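Local coordinates for protein L-lactate dehydrogenase (Trichomonas vaginalis, PDB 4UUL) that probably catalyses the NAD-dependent interconversion of a 2-hydroxy acid, lactate or malate, and the corresponding 2-oxo acid, at residues B[87-92]-B[105-110]; B[99-104]-B[132-137]; B[136-141]-B[325-330]; B[283-288]-B[314-319]. The protein carries 1 engineered substitution. All coordinates share one frame; numbering follows the deposited sequence. Where two conformers were deposited one is given.

Contact 1: residues B[87-92]-B[105-110]. Engineered in segment 87-92: R91 (natural residue Leu).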
loop_
_atom_site.group_PDB
_atom_site.type_symbol
_atom_site.label_atom_id
_atom_site.label_comp_id
_atom_site.label_asym_id
_atom_site.label_seq_id
_atom_site.Cartn_x
_atom_site.Cartn_y
_atom_site.Cartn_z
ATOM N N ALA B 87 1.806 0.723 -17.472
ATOM C CA ALA B 87 0.817 0.769 -18.546
ATOM C C ALA B 87 1.251 -0.128 -19.695
ATOM O O ALA B 87 2.405 -0.126 -20.093
ATOM C CB ALA B 87 0.622 2.229 -19.066
ATOM N N SER B 88 0.272 -0.767 -20.326
ATOM C CA SER B 88 0.475 -1.534 -21.549
ATOM C C SER B 88 -0.899 -1.702 -22.212
ATOM O O SER B 88 -1.912 -1.391 -21.628
ATOM C CB SER B 88 1.086 -2.870 -21.238
ATOM O OG SER B 88 0.222 -3.667 -20.504
ATOM N N MET B 89 -0.922 -2.173 -23.446
ATOM C CA MET B 89 -2.153 -2.473 -24.148
ATOM C C MET B 89 -2.605 -3.846 -23.716
ATOM O O MET B 89 -1.835 -4.813 -23.799
ATOM C CB MET B 89 -1.909 -2.418 -25.663
ATOM C CG MET B 89 -1.158 -1.158 -26.086
ATOM S SD MET B 89 -2.112 0.361 -25.789
ATOM C CE MET B 89 -3.431 0.115 -26.981
ATOM N N PRO B 90 -3.861 -3.959 -23.248
ATOM C CA PRO B 90 -4.343 -5.302 -22.941
ATOM C C PRO B 90 -4.654 -6.029 -24.271
ATOM O O PRO B 90 -4.918 -5.430 -25.308
ATOM C CB PRO B 90 -5.613 -5.039 -22.106
ATOM C CG PRO B 90 -6.073 -3.748 -22.535
ATOM C CD PRO B 90 -4.845 -2.932 -22.842
ATOM N N ARG B 91 -4.681 -7.329 -24.211
ATOM C CA ARG B 91 -5.119 -8.128 -25.348
ATOM C C ARG B 91 -6.615 -7.900 -25.592
ATOM O O ARG B 91 -7.390 -7.860 -24.656
ATOM C CB ARG B 91 -4.816 -9.603 -25.080
ATOM C CG ARG B 91 -4.875 -10.491 -26.359
ATOM C CD ARG B 91 -4.655 -11.962 -25.972
ATOM N NE ARG B 91 -5.619 -12.394 -24.951
ATOM C CZ ARG B 91 -6.853 -12.836 -25.208
ATOM N NH1 ARG B 91 -7.284 -12.976 -26.465
ATOM N NH2 ARG B 91 -7.656 -13.170 -24.209
ATOM N N LYS B 92 -6.976 -7.737 -26.860
ATOM C CA LYS B 92 -8.333 -7.561 -27.279
ATOM C C LYS B 92 -8.951 -8.911 -27.497
ATOM O O LYS B 92 -8.243 -9.850 -27.834
ATOM C CB LYS B 92 -8.368 -6.762 -28.586
ATOM C CG LYS B 92 -7.870 -5.367 -28.406
ATOM C CD LYS B 92 -8.017 -4.539 -29.646
ATOM C CE LYS B 92 -8.147 -3.060 -29.284
ATOM N NZ LYS B 92 -6.919 -2.537 -28.607
ATOM N N SER B 105 4.251 -3.180 -29.191
ATOM C CA SER B 105 5.503 -2.755 -29.750
ATOM C C SER B 105 5.488 -1.253 -30.044
ATOM O O SER B 105 6.473 -0.582 -29.806
ATOM C CB SER B 105 5.880 -3.596 -30.989
ATOM O OG SER B 105 5.027 -3.310 -32.101
ATOM N N VAL B 106 4.366 -0.727 -30.538
ATOM C CA VAL B 106 4.284 0.676 -30.877
ATOM C C VAL B 106 4.418 1.562 -29.608
ATOM O O VAL B 106 5.145 2.539 -29.563
ATOM C CB VAL B 106 2.971 0.971 -31.606
ATOM C CG1 VAL B 106 2.809 2.480 -31.808
ATOM C CG2 VAL B 106 2.901 0.192 -32.980
ATOM N N ILE B 107 3.671 1.173 -28.584
ATOM C CA ILE B 107 3.673 1.856 -27.291
ATOM C C ILE B 107 5.087 1.964 -26.749
ATOM O O ILE B 107 5.560 3.031 -26.366
ATOM C CB ILE B 107 2.794 1.062 -26.296
ATOM C CG1 ILE B 107 1.334 1.050 -26.772
ATOM C CG2 ILE B 107 2.911 1.616 -24.893
ATOM C CD1 ILE B 107 0.805 2.375 -27.225
ATOM N N PHE B 108 5.768 0.829 -26.733
ATOM C CA PHE B 108 7.079 0.751 -26.126
ATOM C C PHE B 108 8.179 1.370 -27.002
ATOM O O PHE B 108 9.142 1.928 -26.470
ATOM C CB PHE B 108 7.370 -0.642 -25.586
ATOM C CG PHE B 108 6.625 -0.858 -24.312
ATOM C CD1 PHE B 108 5.331 -1.317 -24.298
ATOM C CD2 PHE B 108 7.197 -0.461 -23.119
ATOM C CE1 PHE B 108 4.615 -1.412 -23.097
ATOM C CE2 PHE B 108 6.493 -0.574 -21.917
ATOM C CZ PHE B 108 5.205 -1.020 -21.918
ATOM N N LYS B 109 7.991 1.371 -28.324
ATOM C CA LYS B 109 8.865 2.165 -29.143
ATOM C C LYS B 109 8.734 3.643 -28.737
ATOM O O LYS B 109 9.731 4.359 -28.531
ATOM C CB LYS B 109 8.493 1.972 -30.629
ATOM C CG LYS B 109 9.128 2.981 -31.574
ATOM C CD LYS B 109 8.872 2.664 -33.038
ATOM C CE LYS B 109 9.492 3.628 -34.005
ATOM N NZ LYS B 109 9.023 4.984 -33.809
ATOM N N ASN B 110 7.503 4.131 -28.644
ATOM C CA ASN B 110 7.272 5.551 -28.307
ATOM C C ASN B 110 7.846 5.854 -26.918
ATOM O O ASN B 110 8.465 6.905 -26.705
ATOM C CB ASN B 110 5.786 5.848 -28.307
ATOM C CG ASN B 110 5.185 5.825 -29.697
ATOM O OD1 ASN B 110 5.889 5.804 -30.681
ATOM N ND2 ASN B 110 3.880 5.736 -29.763
#
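M89 and I107 set their side chains at about a right angle where the loop 87-92 passes over the helix segment 105-110. The CG and SD of M89 both bear on CG1 of I107, with the sulfur about 3.6 Å from that carbon. The bends of M89 at chi2 and chi3 bring SD alongside CG1 and CD1 of the isoleucine. Both side chains occur in two conformers, so the exact closeness of this meeting is uncertain. F108 makes the second meeting, and here the loop offers mainly backbone. With CG beside the backbone N (chi1 -76°), the ring reaches the loop with its far end. CZ lies 3.5 Å from the carbonyl O of A87, which approaches obliquely, while CB of S88 stands at the ring edge, 4.2 Å from CE1. The N-H of M89 is hydrogen-bonded to OD1 of N104, one turn before F108 on helix 97-118. S88 binds NADH in another structure of this protein, and a loop leaving the fourth strand of a Rossmann domain toward the cofactor is typical of lactate and malate dehydrogenases.

Contact 2: residues B[99-104]-B[132-137]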
loop_
_atom_site.group_PDB
_atom_site.type_symbol
_atom_site.label_atom_id
_atom_site.label_comp_id
_atom_site.label_asym_id
_atom_site.label_seq_id
_atom_site.Cartn_x
_atom_site.Cartn_y
_atom_site.Cartn_z
ATOM N N ASP B 99 -0.463 -10.873 -31.508
ATOM C CA ASP B 99 -1.106 -9.563 -31.660
ATOM C C ASP B 99 -0.922 -8.692 -30.389
ATOM O O ASP B 99 -0.781 -7.482 -30.510
ATOM C CB ASP B 99 -2.581 -9.739 -31.966
ATOM C CG ASP B 99 -2.814 -10.547 -33.201
ATOM O OD1 ASP B 99 -2.430 -10.068 -34.314
ATOM O OD2 ASP B 99 -3.377 -11.671 -33.042
ATOM N N LEU B 100 -0.846 -9.334 -29.232
ATOM C CA LEU B 100 -0.550 -8.629 -28.002
ATOM C C LEU B 100 0.863 -8.026 -28.076
ATOM O O LEU B 100 1.087 -6.864 -27.690
ATOM C CB LEU B 100 -0.619 -9.587 -26.826
ATOM C CG LEU B 100 -0.240 -8.950 -25.466
ATOM C CD1 LEU B 100 -1.307 -7.935 -25.012
ATOM C CD2 LEU B 100 -0.059 -10.027 -24.460
ATOM N N ILE B 101 1.828 -8.811 -28.549
ATOM C CA ILE B 101 3.177 -8.322 -28.716
ATOM C C ILE B 101 3.164 -7.178 -29.710
ATOM O O ILE B 101 3.789 -6.144 -29.468
ATOM C CB ILE B 101 4.101 -9.448 -29.173
ATOM C CG1 ILE B 101 4.266 -10.500 -28.081
ATOM C CG2 ILE B 101 5.412 -8.901 -29.642
ATOM C CD1 ILE B 101 4.700 -11.844 -28.644
ATOM N N SER B 102 2.465 -7.361 -30.829
ATOM C CA SER B 102 2.436 -6.344 -31.876
ATOM C C SER B 102 1.843 -5.020 -31.414
ATOM O O SER B 102 2.424 -3.974 -31.625
ATOM C CB SER B 102 1.615 -6.829 -33.049
ATOM O OG SER B 102 2.281 -7.893 -33.668
ATOM N N SER B 103 0.725 -5.067 -30.706
ATOM C CA SER B 103 0.088 -3.822 -30.330
ATOM C C SER B 103 1.001 -3.067 -29.351
ATOM O O SER B 103 1.115 -1.832 -29.355
ATOM C CB SER B 103 -1.298 -4.103 -29.740
ATOM O OG SER B 103 -1.150 -4.784 -28.490
ATOM N N ASN B 104 1.637 -3.798 -28.458
ATOM C CA ASN B 104 2.499 -3.160 -27.469
ATOM C C ASN B 104 3.796 -2.612 -28.060
ATOM O O ASN B 104 4.425 -1.742 -27.481
ATOM C CB ASN B 104 2.737 -4.081 -26.283
ATOM C CG ASN B 104 1.568 -4.048 -25.347
ATOM O OD1 ASN B 104 1.442 -3.119 -24.565
ATOM N ND2 ASN B 104 0.683 -4.997 -25.458
ATOM N N ASP B 132 6.276 -8.140 -20.716
ATOM C CA ASP B 132 7.280 -7.255 -20.171
ATOM C C ASP B 132 8.679 -7.450 -20.769
ATOM O O ASP B 132 9.339 -6.466 -21.092
ATOM C CB ASP B 132 7.295 -7.229 -18.633
ATOM C CG ASP B 132 7.557 -8.548 -17.997
ATOM O OD1 ASP B 132 7.474 -9.610 -18.677
ATOM O OD2 ASP B 132 7.803 -8.531 -16.792
ATOM N N ASN B 133 9.183 -8.683 -20.930
ATOM C CA ASN B 133 10.507 -8.817 -21.479
ATOM C C ASN B 133 10.609 -8.195 -22.862
ATOM O O ASN B 133 11.598 -7.522 -23.187
ATOM C CB ASN B 133 10.924 -10.295 -21.637
ATOM C CG ASN B 133 10.914 -11.094 -20.356
ATOM O OD1 ASN B 133 9.872 -11.213 -19.681
ATOM N ND2 ASN B 133 12.047 -11.728 -20.051
ATOM N N THR B 134 9.622 -8.461 -23.700
ATOM C CA THR B 134 9.668 -7.954 -25.071
ATOM C C THR B 134 9.400 -6.446 -25.125
ATOM O O THR B 134 10.114 -5.733 -25.837
ATOM C CB THR B 134 8.753 -8.714 -25.978
ATOM O OG1 THR B 134 9.262 -10.048 -26.021
ATOM C CG2 THR B 134 8.696 -8.132 -27.386
ATOM N N ASN B 135 8.468 -5.950 -24.291
ATOM C CA ASN B 135 8.295 -4.534 -24.195
ATOM C C ASN B 135 9.584 -3.829 -23.780
ATOM O O ASN B 135 9.905 -2.750 -24.300
ATOM C CB ASN B 135 7.193 -4.217 -23.187
ATOM C CG ASN B 135 5.800 -4.605 -23.680
ATOM O OD1 ASN B 135 5.550 -4.746 -24.873
ATOM N ND2 ASN B 135 4.843 -4.601 -22.753
ATOM N N CYS B 136 10.303 -4.444 -22.832
ATOM C CA CYS B 136 11.555 -3.891 -22.362
ATOM C C CYS B 136 12.597 -3.813 -23.498
ATOM O O CYS B 136 13.262 -2.811 -23.700
ATOM C CB CYS B 136 12.080 -4.719 -21.204
ATOM S SG CYS B 136 13.532 -4.039 -20.368
ATOM N N GLU B 137 12.746 -4.926 -24.214
ATOM C CA GLU B 137 13.666 -4.953 -25.359
ATOM C C GLU B 137 13.332 -3.847 -26.352
ATOM O O GLU B 137 14.217 -3.166 -26.860
ATOM C CB GLU B 137 13.606 -6.318 -26.008
ATOM C CG GLU B 137 14.497 -6.504 -27.222
ATOM C CD GLU B 137 15.972 -6.438 -26.992
ATOM O OE1 GLU B 137 16.444 -6.797 -25.898
ATOM O OE2 GLU B 137 16.709 -6.095 -27.984
HETATM O O HOH W 1 6.149 -5.538 -27.656
#
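T134 and N135 carry the helix 132-137 onto I101 and N104 of the segment 99-104. The walk starts with D132, which is seen to bind NADH in a cofactor-bound structure of the same protein and whose OD1 is hydrogen-bonded to ND1 of H186, the predicted proton acceptor. Two residues on, T134 turns its methyl to the partner helix: CG2 lies 4.1 Å from CG2 of I101, the two side chains crossing at about a right angle. Placing OG1 beside the backbone N (chi1 -64°) keeps the hydroxyl off this apolar meeting, and OG1 bonds instead to OE1 of E323. The two helices belong to consecutive beta-alpha-beta crossovers of the Rossmann fold, helix 97-118 joining strands 82-85 and 124-127, helix 132-141 leading on to strand 151-153. N135 comes next, its OD1 resting 3.2 Å from CB of N104 with the two amide planes 46° apart. That same OD1 takes a hydrogen bond of 3.0 Å from a water, which also donates to the O of I101 and so bridges the helices where they do not bond directly. N135 ND2 reaches the O of G129. On the side of N104, ND2 folds back to the O of L100 at 2.9 Å in a nearly straight bond (167°), and with the bond that OD1 receives from M89 this holds the amide at both ends. N104 N approaches the same L100 oxygen from the opposite face of its plane.

Contact 3: residues B[136-141]-B[325-330]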
loop_
_atom_site.group_PDB
_atom_site.type_symbol
_atom_site.label_atom_id
_atom_site.label_comp_id
_atom_site.label_asym_id
_atom_site.label_seq_id
_atom_site.Cartn_x
_atom_site.Cartn_y
_atom_site.Cartn_z
ATOM N N CYS B 136 10.303 -4.444 -22.832
ATOM C CA CYS B 136 11.555 -3.891 -22.362
ATOM C C CYS B 136 12.597 -3.813 -23.498
ATOM O O CYS B 136 13.262 -2.811 -23.700
ATOM C CB CYS B 136 12.080 -4.719 -21.204
ATOM S SG CYS B 136 13.532 -4.039 -20.368
ATOM N N GLU B 137 12.746 -4.926 -24.214
ATOM C CA GLU B 137 13.666 -4.953 -25.359
ATOM C C GLU B 137 13.332 -3.847 -26.352
ATOM O O GLU B 137 14.217 -3.166 -26.860
ATOM C CB GLU B 137 13.606 -6.318 -26.008
ATOM C CG GLU B 137 14.497 -6.504 -27.222
ATOM C CD GLU B 137 15.972 -6.438 -26.992
ATOM O OE1 GLU B 137 16.444 -6.797 -25.898
ATOM O OE2 GLU B 137 16.709 -6.095 -27.984
ATOM N N ILE B 138 12.051 -3.724 -26.718
ATOM C CA ILE B 138 11.641 -2.721 -27.695
ATOM C C ILE B 138 11.945 -1.320 -27.164
ATOM O O ILE B 138 12.411 -0.463 -27.939
ATOM C CB ILE B 138 10.159 -2.944 -28.091
ATOM C CG1 ILE B 138 9.980 -4.285 -28.849
ATOM C CG2 ILE B 138 9.625 -1.794 -28.898
ATOM C CD1 ILE B 138 10.746 -4.400 -30.171
ATOM N N ALA B 139 11.583 -1.037 -25.913
ATOM C CA ALA B 139 11.866 0.308 -25.400
ATOM C C ALA B 139 13.347 0.599 -25.456
ATOM O O ALA B 139 13.758 1.680 -25.937
ATOM C CB ALA B 139 11.363 0.453 -23.999
ATOM N N MET B 140 14.159 -0.372 -25.053
ATOM C CA MET B 140 15.603 -0.185 -25.060
ATOM C C MET B 140 16.132 0.055 -26.476
ATOM O O MET B 140 16.965 0.946 -26.679
ATOM C CB MET B 140 16.245 -1.405 -24.417
ATOM C CG MET B 140 17.761 -1.373 -24.427
ATOM S SD MET B 140 18.539 -2.841 -23.727
ATOM C CE MET B 140 17.870 -4.147 -24.700
ATOM N N LEU B 141 15.682 -0.737 -27.442
ATOM C CA LEU B 141 16.151 -0.550 -28.832
ATOM C C LEU B 141 15.833 0.809 -29.395
ATOM O O LEU B 141 16.513 1.290 -30.272
ATOM C CB LEU B 141 15.521 -1.613 -29.749
ATOM C CG LEU B 141 16.073 -3.045 -29.559
ATOM C CD1 LEU B 141 15.256 -3.987 -30.407
ATOM C CD2 LEU B 141 17.587 -3.166 -29.883
ATOM N N GLU B 325 11.244 -10.856 -32.841
ATOM C CA GLU B 325 10.990 -10.837 -34.255
ATOM C C GLU B 325 9.562 -10.376 -34.589
ATOM O O GLU B 325 9.337 -9.608 -35.518
ATOM C CB GLU B 325 11.236 -12.238 -34.823
ATOM C CG GLU B 325 11.029 -12.383 -36.341
ATOM C CD GLU B 325 11.215 -13.863 -36.736
ATOM O OE1 GLU B 325 12.196 -14.490 -36.270
ATOM O OE2 GLU B 325 10.345 -14.403 -37.431
ATOM N N ILE B 326 8.585 -10.857 -33.832
ATOM C CA ILE B 326 7.203 -10.461 -34.085
ATOM C C ILE B 326 7.050 -8.951 -33.906
ATOM O O ILE B 326 6.436 -8.269 -34.709
ATOM C CB ILE B 326 6.222 -11.202 -33.109
ATOM C CG1 ILE B 326 6.153 -12.698 -33.444
ATOM C CG2 ILE B 326 4.824 -10.543 -33.137
ATOM C CD1 ILE B 326 5.458 -13.517 -32.394
ATOM N N ALA B 327 7.603 -8.419 -32.815
ATOM C CA ALA B 327 7.482 -7.007 -32.477
ATOM C C ALA B 327 8.163 -6.168 -33.540
ATOM O O ALA B 327 7.568 -5.218 -34.049
ATOM C CB ALA B 327 8.112 -6.727 -31.105
ATOM N N LEU B 328 9.403 -6.535 -33.899
ATOM C CA LEU B 328 10.129 -5.758 -34.913
ATOM C C LEU B 328 9.477 -5.843 -36.290
ATOM O O LEU B 328 9.376 -4.853 -36.986
ATOM C CB LEU B 328 11.611 -6.148 -34.969
ATOM C CG LEU B 328 12.403 -5.751 -33.716
ATOM C CD1 LEU B 328 13.825 -6.237 -33.850
ATOM C CD2 LEU B 328 12.420 -4.258 -33.471
ATOM N N ASN B 329 8.934 -6.992 -36.616
ATOM C CA ASN B 329 8.249 -7.119 -37.893
ATOM C C ASN B 329 6.987 -6.258 -37.944
ATOM O O ASN B 329 6.696 -5.613 -38.941
ATOM C CB ASN B 329 7.880 -8.576 -38.172
ATOM C CG ASN B 329 6.980 -8.706 -39.421
ATOM O OD1 ASN B 329 7.431 -8.448 -40.529
ATOM N ND2 ASN B 329 5.698 -9.051 -39.230
ATOM N N HIS B 330 6.219 -6.236 -36.847
ATOM C CA HIS B 330 5.036 -5.390 -36.817
ATOM C C HIS B 330 5.415 -3.927 -37.071
ATOM O O HIS B 330 4.785 -3.218 -37.868
ATOM C CB HIS B 330 4.316 -5.550 -35.470
ATOM C CG HIS B 330 3.074 -4.726 -35.374
ATOM N ND1 HIS B 330 1.881 -5.122 -35.936
ATOM C CD2 HIS B 330 2.812 -3.571 -34.703
ATOM C CE1 HIS B 330 0.956 -4.211 -35.678
ATOM N NE2 HIS B 330 1.497 -3.254 -34.947
#
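The helix segments 136-141 and 325-330 run with their N-to-C directions 48° apart and their axes 10.7 Å from each other at closest approach, I138 and A327 being the nearest pair along the backbones. A327 offers only a methyl, and that small surface admits the end of I138: CD1 lies 3.6 Å from A327 CB, with CG1 just behind at 3.8 Å. CG1 of I138 sits beside its backbone N (chi1 -66°), which leaves the long branch to do the touching. L328, the next residue after A327, slides past I138 in the opposite direction, and its CD2 comes 3.7 Å from I138 CD1. The same CD2 also meets CD1 of L141, 4.2 Å away, the two leucines crossing at about a right angle. Thus the CD1 methyl of I138 touches both an alanine and a leucine, and one leucine methyl links two successive turns of the facing helix. All of these meetings are apolar, buried at I138 and A327 and opening toward solvent at L141. The C-terminal helix 307-337 here lies against the nucleotide-binding domain: A327 also touches I101 of helix 97-118, while on helix 132-141 C136, A139 and M140 rest on F151 of strand 151-153, and C136 and E137 touch V284 of strand 284-291.

Contact 4: residues B[283-288]-B[314-319]; sequences VVFSFP and DFTEKD
The strand 284-288 passes the helix segment 314-319 with F285 and E317 as the nearest pair, their CA atoms 7.7 Å apart. This is a strand-on-helix meeting inside the alpha/beta C-terminal domain of the lactate/malate dehydrogenase family, in which helix 307-337 packs against strand 284-291, the central strand of a three-stranded antiparallel sheet. F285 is the one strand side chain that does the touching. Its CG stands anti to the backbone N (chi1 -169°), a torsion that sends the ring out to the helix, and the far end of the ring makes the contact. T316 meets it with its methyl: CG2 is 3.7 Å from CZ and equally near CE2, arriving obliquely. The backbone of the next residue lies at the rim, E317 N being 4.0 Å from CE2 and near the ring plane, with E317 CA likewise in plane at the edge. E317 CB adds a contact to CE2 at 4.1 Å. The polar ends turn elsewhere. T316 OG1 bonds to S189 OG and to the N-H of N185, the residue before the predicted proton acceptor H186, which places the threonine near the predicted active site, its side chain about 8 Å from that of H186 at the nearest atoms. The extended chain of E317 ends with OE2 bonded to the N-H of K280. On its own strand the same phenylalanine packs on F287, with F285 CD1 3.7 Å above one face of that ring and offset toward its rim.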
loop_
_atom_site.group_PDB
_atom_site.type_symbol
_atom_site.label_atom_id
_atom_site.label_comp_id
_atom_site.label_asym_id
_atom_site.label_seq_id
_atom_site.Cartn_x
_atom_site.Cartn_y
_atom_site.Cartn_z
ATOM N N VAL B 283 18.128 -10.239 -26.254
ATOM C CA VAL B 283 16.806 -10.195 -25.665
ATOM C C VAL B 283 16.961 -9.773 -24.192
ATOM O O VAL B 283 18.082 -9.625 -23.699
ATOM C CB VAL B 283 16.067 -11.520 -25.771
ATOM C CG1 VAL B 283 15.737 -11.850 -27.224
ATOM C CG2 VAL B 283 16.844 -12.655 -25.114
ATOM N N VAL B 284 15.823 -9.608 -23.526
ATOM C CA VAL B 284 15.732 -9.344 -22.090
ATOM C C VAL B 284 15.268 -10.652 -21.472
ATOM O O VAL B 284 14.232 -11.203 -21.865
ATOM C CB VAL B 284 14.800 -8.164 -21.816
ATOM C CG1 VAL B 284 14.511 -8.020 -20.305
ATOM C CG2 VAL B 284 15.359 -6.901 -22.406
ATOM N N PHE B 285 16.034 -11.167 -20.499
ATOM C CA PHE B 285 15.901 -12.548 -20.035
ATOM C C PHE B 285 16.013 -12.531 -18.510
ATOM O O PHE B 285 16.904 -11.865 -17.978
ATOM C CB PHE B 285 17.062 -13.323 -20.676
ATOM C CG PHE B 285 16.997 -14.839 -20.551
ATOM C CD1 PHE B 285 17.393 -15.506 -19.380
ATOM C CD2 PHE B 285 16.612 -15.602 -21.641
ATOM C CE1 PHE B 285 17.354 -16.870 -19.305
ATOM C CE2 PHE B 285 16.580 -16.978 -21.545
ATOM C CZ PHE B 285 16.936 -17.619 -20.408
ATOM N N SER B 286 15.100 -13.227 -17.814
ATOM C CA SER B 286 15.198 -13.266 -16.373
ATOM C C SER B 286 16.324 -14.195 -15.924
ATOM O O SER B 286 16.427 -15.349 -16.376
ATOM C CB SER B 286 13.864 -13.713 -15.758
ATOM O OG SER B 286 13.962 -13.651 -14.345
ATOM N N PHE B 287 17.217 -13.640 -15.117
ATOM C CA PHE B 287 18.363 -14.357 -14.531
ATOM C C PHE B 287 18.323 -14.242 -13.016
ATOM O O PHE B 287 17.746 -13.274 -12.490
ATOM C CB PHE B 287 19.681 -13.697 -14.935
ATOM C CG PHE B 287 20.136 -13.948 -16.373
ATOM C CD1 PHE B 287 20.822 -15.078 -16.708
ATOM C CD2 PHE B 287 19.876 -13.032 -17.365
ATOM C CE1 PHE B 287 21.277 -15.311 -17.982
ATOM C CE2 PHE B 287 20.344 -13.240 -18.665
ATOM C CZ PHE B 287 21.061 -14.360 -18.955
ATOM N N PRO B 288 19.003 -15.167 -12.329
ATOM C CA PRO B 288 19.279 -14.926 -10.900
ATOM C C PRO B 288 20.305 -13.808 -10.764
ATOM O O PRO B 288 21.412 -13.895 -11.347
ATOM C CB PRO B 288 19.826 -16.254 -10.421
ATOM C CG PRO B 288 20.521 -16.823 -11.650
ATOM C CD PRO B 288 19.693 -16.346 -12.870
ATOM N N ASP B 314 16.893 -23.137 -23.148
ATOM C CA ASP B 314 16.969 -23.034 -24.597
ATOM C C ASP B 314 15.604 -22.725 -25.187
ATOM O O ASP B 314 15.473 -21.935 -26.117
ATOM C CB ASP B 314 17.522 -24.339 -25.167
ATOM C CG ASP B 314 18.979 -24.591 -24.797
ATOM O OD1 ASP B 314 19.683 -23.675 -24.332
ATOM O OD2 ASP B 314 19.391 -25.774 -24.967
ATOM N N PHE B 315 14.565 -23.354 -24.656
ATOM C CA PHE B 315 13.227 -23.155 -25.204
ATOM C C PHE B 315 12.760 -21.715 -24.941
ATOM O O PHE B 315 12.164 -21.064 -25.800
ATOM C CB PHE B 315 12.253 -24.141 -24.558
ATOM C CG PHE B 315 10.884 -24.112 -25.107
ATOM C CD1 PHE B 315 10.552 -24.883 -26.214
ATOM C CD2 PHE B 315 9.904 -23.359 -24.514
ATOM C CE1 PHE B 315 9.266 -24.886 -26.718
ATOM C CE2 PHE B 315 8.614 -23.315 -25.022
ATOM C CZ PHE B 315 8.284 -24.103 -26.126
ATOM N N THR B 316 12.989 -21.180 -23.732
ATOM C CA THR B 316 12.537 -19.829 -23.400
ATOM C C THR B 316 13.401 -18.807 -24.121
ATOM O O THR B 316 12.901 -17.760 -24.558
ATOM C CB THR B 316 12.448 -19.622 -21.889
ATOM O OG1 THR B 316 11.699 -18.417 -21.628
ATOM C CG2 THR B 316 13.822 -19.461 -21.245
ATOM N N GLU B 317 14.680 -19.084 -24.338
ATOM C CA GLU B 317 15.517 -18.232 -25.173
ATOM C C GLU B 317 14.965 -18.124 -26.582
ATOM O O GLU B 317 14.799 -17.036 -27.146
ATOM C CB GLU B 317 16.940 -18.774 -25.205
ATOM C CG GLU B 317 17.924 -18.064 -26.145
ATOM C CD GLU B 317 19.214 -18.837 -26.260
ATOM O OE1 GLU B 317 19.181 -20.029 -26.576
ATOM O OE2 GLU B 317 20.226 -18.257 -26.054
ATOM N N LYS B 318 14.663 -19.279 -27.174
ATOM C CA LYS B 318 14.095 -19.311 -28.526
ATOM C C LYS B 318 12.784 -18.500 -28.564
ATOM O O LYS B 318 12.530 -17.712 -29.478
ATOM C CB LYS B 318 13.865 -20.785 -28.944
ATOM C CG LYS B 318 13.277 -20.934 -30.324
ATOM C CD LYS B 318 13.230 -22.440 -30.696
ATOM C CE LYS B 318 12.633 -22.752 -32.055
ATOM N NZ LYS B 318 11.259 -22.352 -32.175
ATOM N N ASP B 319 11.941 -18.672 -27.543
ATOM C CA ASP B 319 10.671 -17.955 -27.433
ATOM C C ASP B 319 10.903 -16.447 -27.414
ATOM O O ASP B 319 10.232 -15.700 -28.148
ATOM C CB ASP B 319 9.985 -18.403 -26.158
ATOM C CG ASP B 319 8.658 -17.833 -25.938
ATOM O OD1 ASP B 319 7.906 -17.654 -26.897
ATOM O OD2 ASP B 319 8.299 -17.571 -24.750
#

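In the fold
Contacts 2 and 4 are buried, contact 3 is partly so, and contact 1 lies at the surface. Contacts 1 and 2 share helix 97-118, contacts 2 and 3 share helix 132-141, and contacts 3 and 4 share helix 307-337, so the four form a chain from cofactor loop to C-terminal domain. Their chemistry shifts along it: contact 1 sets a methionine on an isoleucine and a phenylalanine ring against loop backbone, contact 2 combines a methyl pair with asparagines and a bridging water, contact 3 is purely aliphatic, and contact 4 sets one aromatic ring against a methyl and a helix backbone. N133 ND2, bonded to V284 O, ties contacts 2 and 4 across the two domains.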